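Local coordinates for protein type III effector HopU1 (Pseudomonas syringae pv. tomato, PDB 3U0J) that probably transfers ADP-ribose from NAD+ to arginine side chains of target proteins, at residues P115-Q127 / D138-M150. Residues are numbered along the deposited sequence; the frame is centred on the assembly and turned at random.
Sequences PLYREVNNYLRLQ and DNHDEKLSPHIKM
Tyr123 packs on Leu144 in a nearly perpendicular contact of the ADP-ribosyltransferase fold: helix 116-126 crosses the start of helix 145-162 at -87°, with the axes of the short segments 11.0 Å apart. The two methyls of Leu144 part between neighbouring side chains of helix 116-126. CD1 lies 3.8 Å from Tyr123 CB, while the Val120 and Leu144 side chains pass each other in opposite directions, CD2 against CG2. Ile148 CD1 lies 3.8 Å from Tyr123 CE1 and also meets Leu124 CD2. At the N-terminal end of helix 116-126, Leu116 CD2 sits over one face of the His147 imidazole, 3.9 Å from its centroid, which supports a CH-pi contact.

With CG anti to the backbone N (chi1 164°), the Tyr123 ring extends across to the loop before the second helix. There Asp141 N donates to Tyr123 OH over 2.9 Å in a nearly straight bond (170°), and His140 ND1 hydrogen-bonds the same hydroxyl at its longer 3.3 Å; two polar partners thus hold the ring's end.

Outside the pair, His147 NE2 is hydrogen-bonded to His98 ND1 of helix 89-99, and Phe47 of helix 41-52 also touches His147, joining the contact to the N-terminal helices. The loop that presents Asp141 N is itself shaped by an Asx turn, in which Asp141 OD1 uses its anti lone pair to accept from Lys143 N at 2.7 Å.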
loop_
_atom_site.group_PDB
_atom_site.type_symbol
_atom_site.label_atom_id
_atom_site.label_comp_id
_atom_site.label_asym_id
_atom_site.label_seq_id
_atom_site.Cartn_x
_atom_site.Cartn_y
_atom_site.Cartn_z
ATOM N N PRO A 115 -5.367 -12.858 -0.895
ATOM C CA PRO A 115 -5.781 -11.509 -1.306
ATOM C C PRO A 115 -4.766 -10.820 -2.212
ATOM O O PRO A 115 -3.555 -10.971 -2.032
ATOM C CB PRO A 115 -5.877 -10.745 0.018
ATOM C CG PRO A 115 -6.077 -11.784 1.038
ATOM C CD PRO A 115 -5.339 -13.010 0.565
ATOM N N LEU A 116 -5.268 -10.044 -3.165
ATOM C CA LEU A 116 -4.433 -9.373 -4.148
ATOM C C LEU A 116 -3.228 -8.608 -3.551
ATOM O O LEU A 116 -2.089 -8.758 -4.017
ATOM C CB LEU A 116 -5.294 -8.443 -5.007
ATOM C CG LEU A 116 -4.548 -7.703 -6.116
ATOM C CD1 LEU A 116 -4.197 -8.618 -7.228
ATOM C CD2 LEU A 116 -5.405 -6.607 -6.650
ATOM N N TYR A 117 -3.468 -7.796 -2.528
ATOM C CA TYR A 117 -2.409 -6.944 -2.012
ATOM C C TYR A 117 -1.281 -7.793 -1.469
ATOM O O TYR A 117 -0.103 -7.422 -1.558
ATOM C CB TYR A 117 -2.918 -5.993 -0.921
ATOM C CG TYR A 117 -3.196 -6.653 0.421
ATOM C CD1 TYR A 117 -2.191 -6.820 1.358
ATOM C CD2 TYR A 117 -4.471 -7.089 0.750
ATOM C CE1 TYR A 117 -2.440 -7.408 2.576
ATOM C CE2 TYR A 117 -4.730 -7.681 1.960
ATOM C CZ TYR A 117 -3.712 -7.839 2.867
ATOM O OH TYR A 117 -3.979 -8.434 4.073
ATOM N N ARG A 118 -1.630 -8.941 -0.900
ATOM C CA ARG A 118 -0.589 -9.799 -0.359
ATOM C C ARG A 118 0.223 -10.499 -1.437
ATOM O O ARG A 118 1.427 -10.589 -1.334
ATOM C CB ARG A 118 -1.172 -10.830 0.601
ATOM C CG ARG A 118 -0.124 -11.494 1.475
ATOM C CD ARG A 118 -0.809 -12.349 2.485
ATOM N NE ARG A 118 -1.587 -11.573 3.447
ATOM C CZ ARG A 118 -1.037 -10.804 4.384
ATOM N NH1 ARG A 118 0.292 -10.679 4.446
ATOM N NH2 ARG A 118 -1.811 -10.150 5.247
ATOM N N GLU A 119 -0.439 -10.990 -2.476
ATOM C CA GLU A 119 0.268 -11.651 -3.560
ATOM C C GLU A 119 1.213 -10.660 -4.215
ATOM O O GLU A 119 2.356 -10.995 -4.526
ATOM C CB GLU A 119 -0.713 -12.218 -4.581
ATOM C CG GLU A 119 -0.059 -12.888 -5.773
ATOM C CD GLU A 119 -1.067 -13.519 -6.723
ATOM O OE1 GLU A 119 -2.290 -13.371 -6.490
ATOM O OE2 GLU A 119 -0.630 -14.175 -7.706
ATOM N N VAL A 120 0.739 -9.425 -4.395
ATOM C CA VAL A 120 1.523 -8.381 -5.054
ATOM C C VAL A 120 2.687 -7.924 -4.195
ATOM O O VAL A 120 3.825 -7.908 -4.644
ATOM C CB VAL A 120 0.643 -7.175 -5.453
ATOM C CG1 VAL A 120 1.506 -5.955 -5.761
ATOM C CG2 VAL A 120 -0.211 -7.539 -6.648
ATOM N N ASN A 121 2.394 -7.570 -2.951
ATOM C CA ASN A 121 3.426 -7.150 -2.008
ATOM C C ASN A 121 4.489 -8.220 -1.887
ATOM O O ASN A 121 5.676 -7.930 -2.026
ATOM C CB ASN A 121 2.827 -6.848 -0.638
ATOM C CG ASN A 121 2.091 -5.525 -0.605
ATOM O OD1 ASN A 121 2.120 -4.763 -1.568
ATOM N ND2 ASN A 121 1.430 -5.248 0.502
ATOM N N ASN A 122 4.062 -9.462 -1.659
ATOM C CA ASN A 122 4.999 -10.565 -1.554
ATOM C C ASN A 122 5.851 -10.727 -2.810
ATOM O O ASN A 122 7.070 -10.924 -2.721
ATOM C CB ASN A 122 4.282 -11.862 -1.187
ATOM C CG ASN A 122 4.141 -12.028 0.312
ATOM O OD1 ASN A 122 4.379 -11.090 1.061
ATOM N ND2 ASN A 122 3.760 -13.215 0.755
ATOM N N TYR A 123 5.205 -10.645 -3.969
ATOM C CA TYR A 123 5.904 -10.681 -5.251
ATOM C C TYR A 123 6.991 -9.601 -5.321
ATOM O O TYR A 123 8.140 -9.885 -5.596
ATOM C CB TYR A 123 4.928 -10.512 -6.424
ATOM C CG TYR A 123 5.645 -10.170 -7.701
ATOM C CD1 TYR A 123 5.830 -8.845 -8.086
ATOM C CD2 TYR A 123 6.180 -11.164 -8.507
ATOM C CE1 TYR A 123 6.505 -8.524 -9.254
ATOM C CE2 TYR A 123 6.863 -10.855 -9.671
ATOM C CZ TYR A 123 7.023 -9.537 -10.041
ATOM O OH TYR A 123 7.714 -9.228 -11.193
ATOM N N LEU A 124 6.625 -8.353 -5.056
ATOM C CA LEU A 124 7.617 -7.287 -5.068
ATOM C C LEU A 124 8.777 -7.516 -4.102
ATOM O O LEU A 124 9.911 -7.181 -4.435
ATOM C CB LEU A 124 6.979 -5.930 -4.791
ATOM C CG LEU A 124 6.080 -5.398 -5.897
ATOM C CD1 LEU A 124 5.275 -4.201 -5.393
ATOM C CD2 LEU A 124 6.914 -5.035 -7.095
ATOM N N ARG A 125 8.504 -8.057 -2.908
ATOM C CA ARG A 125 9.580 -8.276 -1.930
ATOM C C ARG A 125 10.497 -9.428 -2.341
ATOM O O ARG A 125 11.664 -9.414 -2.009
ATOM C CB ARG A 125 9.079 -8.502 -0.489
ATOM C CG ARG A 125 7.796 -7.824 -0.092
ATOM C CD ARG A 125 7.855 -7.126 1.268
ATOM N NE ARG A 125 7.573 -8.009 2.390
ATOM C CZ ARG A 125 7.273 -7.588 3.627
ATOM N NH1 ARG A 125 7.197 -6.285 3.897
ATOM N NH2 ARG A 125 7.036 -8.472 4.601
ATOM N N LEU A 126 9.974 -10.422 -3.054
ATOM C CA LEU A 126 10.778 -11.583 -3.443
ATOM C C LEU A 126 11.491 -11.400 -4.771
ATOM O O LEU A 126 12.523 -12.005 -5.029
ATOM C CB LEU A 126 9.911 -12.834 -3.540
ATOM C CG LEU A 126 9.204 -13.239 -2.246
ATOM C CD1 LEU A 126 8.396 -14.520 -2.477
ATOM C CD2 LEU A 126 10.202 -13.411 -1.079
ATOM N N GLN A 127 10.916 -10.576 -5.623
ATOM C CA GLN A 127 11.392 -10.411 -6.979
ATOM C C GLN A 127 12.896 -10.110 -7.044
ATOM O O GLN A 127 13.380 -9.180 -6.380
ATOM C CB GLN A 127 10.580 -9.303 -7.633
ATOM C CG GLN A 127 11.077 -8.877 -8.963
ATOM C CD GLN A 127 12.109 -7.789 -8.850
ATOM O OE1 GLN A 127 12.881 -7.570 -9.775
ATOM N NE2 GLN A 127 12.131 -7.097 -7.713
ATOM N N ASP A 138 8.417 -1.832 -16.109
ATOM C CA ASP A 138 7.958 -2.593 -17.264
ATOM C C ASP A 138 8.744 -3.888 -17.470
ATOM O O ASP A 138 8.711 -4.482 -18.548
ATOM C CB ASP A 138 7.932 -1.724 -18.528
ATOM C CG ASP A 138 6.545 -1.136 -18.805
ATOM O OD1 ASP A 138 5.733 -1.814 -19.483
ATOM O OD2 ASP A 138 6.272 0.006 -18.355
ATOM N N ASN A 139 9.434 -4.323 -16.420
ATOM C CA ASN A 139 10.170 -5.581 -16.436
ATOM C C ASN A 139 9.692 -6.511 -15.326
ATOM O O ASN A 139 10.462 -7.324 -14.810
ATOM C CB ASN A 139 11.682 -5.344 -16.304
ATOM C CG ASN A 139 12.311 -4.797 -17.582
ATOM O OD1 ASN A 139 12.053 -5.289 -18.686
ATOM N ND2 ASN A 139 13.156 -3.777 -17.431
ATOM N N HIS A 140 8.420 -6.383 -14.956
ATOM C CA HIS A 140 7.820 -7.269 -13.955
ATOM C C HIS A 140 6.987 -8.385 -14.618
ATOM O O HIS A 140 6.742 -8.351 -15.827
ATOM C CB HIS A 140 6.954 -6.478 -12.945
ATOM C CG HIS A 140 7.737 -5.605 -12.002
ATOM N ND1 HIS A 140 8.721 -6.095 -11.168
ATOM C CD2 HIS A 140 7.657 -4.275 -11.746
ATOM C CE1 HIS A 140 9.226 -5.102 -10.455
ATOM N NE2 HIS A 140 8.597 -3.986 -10.787
ATOM N N ASP A 141 6.568 -9.360 -13.808
ATOM C CA ASP A 141 5.705 -10.479 -14.211
ATOM C C ASP A 141 4.411 -10.023 -14.892
ATOM O O ASP A 141 3.619 -9.284 -14.311
ATOM C CB ASP A 141 5.374 -11.344 -12.979
ATOM C CG ASP A 141 4.604 -12.630 -13.324
ATOM O OD1 ASP A 141 3.632 -12.584 -14.120
ATOM O OD2 ASP A 141 4.965 -13.694 -12.763
ATOM N N GLU A 142 4.203 -10.502 -16.117
ATOM C CA GLU A 142 3.070 -10.115 -16.954
ATOM C C GLU A 142 1.740 -10.190 -16.201
ATOM O O GLU A 142 0.803 -9.433 -16.483
ATOM C CB GLU A 142 3.014 -10.990 -18.219
ATOM C CG GLU A 142 4.384 -11.250 -18.871
ATOM C CD GLU A 142 5.246 -12.240 -18.076
ATOM O OE1 GLU A 142 4.778 -13.384 -17.843
ATOM O OE2 GLU A 142 6.387 -11.875 -17.688
ATOM N N LYS A 143 1.657 -11.101 -15.242
ATOM C CA LYS A 143 0.404 -11.321 -14.555
ATOM C C LYS A 143 0.047 -10.152 -13.655
ATOM O O LYS A 143 -1.068 -9.656 -13.704
ATOM C CB LYS A 143 0.450 -12.619 -13.762
ATOM C CG LYS A 143 -0.060 -13.831 -14.532
ATOM C CD LYS A 143 0.760 -15.077 -14.188
ATOM C CE LYS A 143 1.295 -15.018 -12.752
ATOM N NZ LYS A 143 2.282 -16.105 -12.470
ATOM N N LEU A 144 0.984 -9.687 -12.844
ATOM C CA LEU A 144 0.643 -8.653 -11.869
ATOM C C LEU A 144 0.949 -7.217 -12.312
ATOM O O LEU A 144 0.388 -6.263 -11.758
ATOM C CB LEU A 144 1.328 -8.939 -10.533
ATOM C CG LEU A 144 1.089 -10.353 -10.014
ATOM C CD1 LEU A 144 2.049 -10.687 -8.919
ATOM C CD2 LEU A 144 -0.322 -10.493 -9.538
ATOM N N SER A 145 1.823 -7.052 -13.303
ATOM C CA SER A 145 2.305 -5.717 -13.642
ATOM C C SER A 145 1.202 -4.723 -13.986
ATOM O O SER A 145 1.300 -3.562 -13.620
ATOM C CB SER A 145 3.350 -5.771 -14.744
ATOM O OG SER A 145 2.838 -6.501 -15.820
ATOM N N PRO A 146 0.138 -5.172 -14.674
ATOM C CA PRO A 146 -0.908 -4.189 -14.950
ATOM C C PRO A 146 -1.382 -3.497 -13.676
ATOM O O PRO A 146 -1.720 -2.329 -13.720
ATOM C CB PRO A 146 -2.032 -5.034 -15.539
ATOM C CG PRO A 146 -1.386 -6.243 -16.030
ATOM C CD PRO A 146 -0.241 -6.516 -15.134
ATOM N N HIS A 147 -1.392 -4.202 -12.553
ATOM C CA HIS A 147 -1.817 -3.611 -11.285
ATOM C C HIS A 147 -0.678 -2.851 -10.601
ATOM O O HIS A 147 -0.884 -1.793 -9.990
ATOM C CB HIS A 147 -2.361 -4.691 -10.345
ATOM C CG HIS A 147 -2.706 -4.187 -8.976
ATOM N ND1 HIS A 147 -3.931 -3.626 -8.677
ATOM C CD2 HIS A 147 -1.993 -4.171 -7.822
ATOM C CE1 HIS A 147 -3.956 -3.283 -7.401
ATOM N NE2 HIS A 147 -2.795 -3.604 -6.857
ATOM N N ILE A 148 0.527 -3.395 -10.682
ATOM C CA ILE A 148 1.631 -2.722 -10.028
ATOM C C ILE A 148 1.766 -1.347 -10.645
ATOM O O ILE A 148 1.922 -0.348 -9.938
ATOM C CB ILE A 148 2.943 -3.505 -10.155
ATOM C CG1 ILE A 148 2.864 -4.777 -9.304
ATOM C CG2 ILE A 148 4.083 -2.651 -9.700
ATOM C CD1 ILE A 148 3.971 -5.772 -9.540
ATOM N N LYS A 149 1.661 -1.305 -11.969
ATOM C CA LYS A 149 1.855 -0.069 -12.696
ATOM C C LYS A 149 0.711 0.875 -12.395
ATOM O O LYS A 149 0.932 2.051 -12.146
ATOM C CB LYS A 149 2.015 -0.308 -14.206
ATOM C CG LYS A 149 3.164 -1.253 -14.574
ATOM C CD LYS A 149 3.587 -1.101 -16.034
ATOM C CE LYS A 149 2.416 -1.295 -17.011
ATOM N NZ LYS A 149 2.785 -0.977 -18.430
ATOM N N MET A 150 -0.514 0.364 -12.388
ATOM C CA MET A 150 -1.654 1.234 -12.170
ATOM C C MET A 150 -1.565 1.867 -10.790
ATOM O O MET A 150 -1.785 3.072 -10.653
ATOM C CB MET A 150 -2.980 0.501 -12.372
ATOM C CG MET A 150 -4.125 1.411 -12.868
ATOM S SD MET A 150 -3.751 2.537 -14.243
ATOM C CE MET A 150 -5.020 3.681 -13.905
#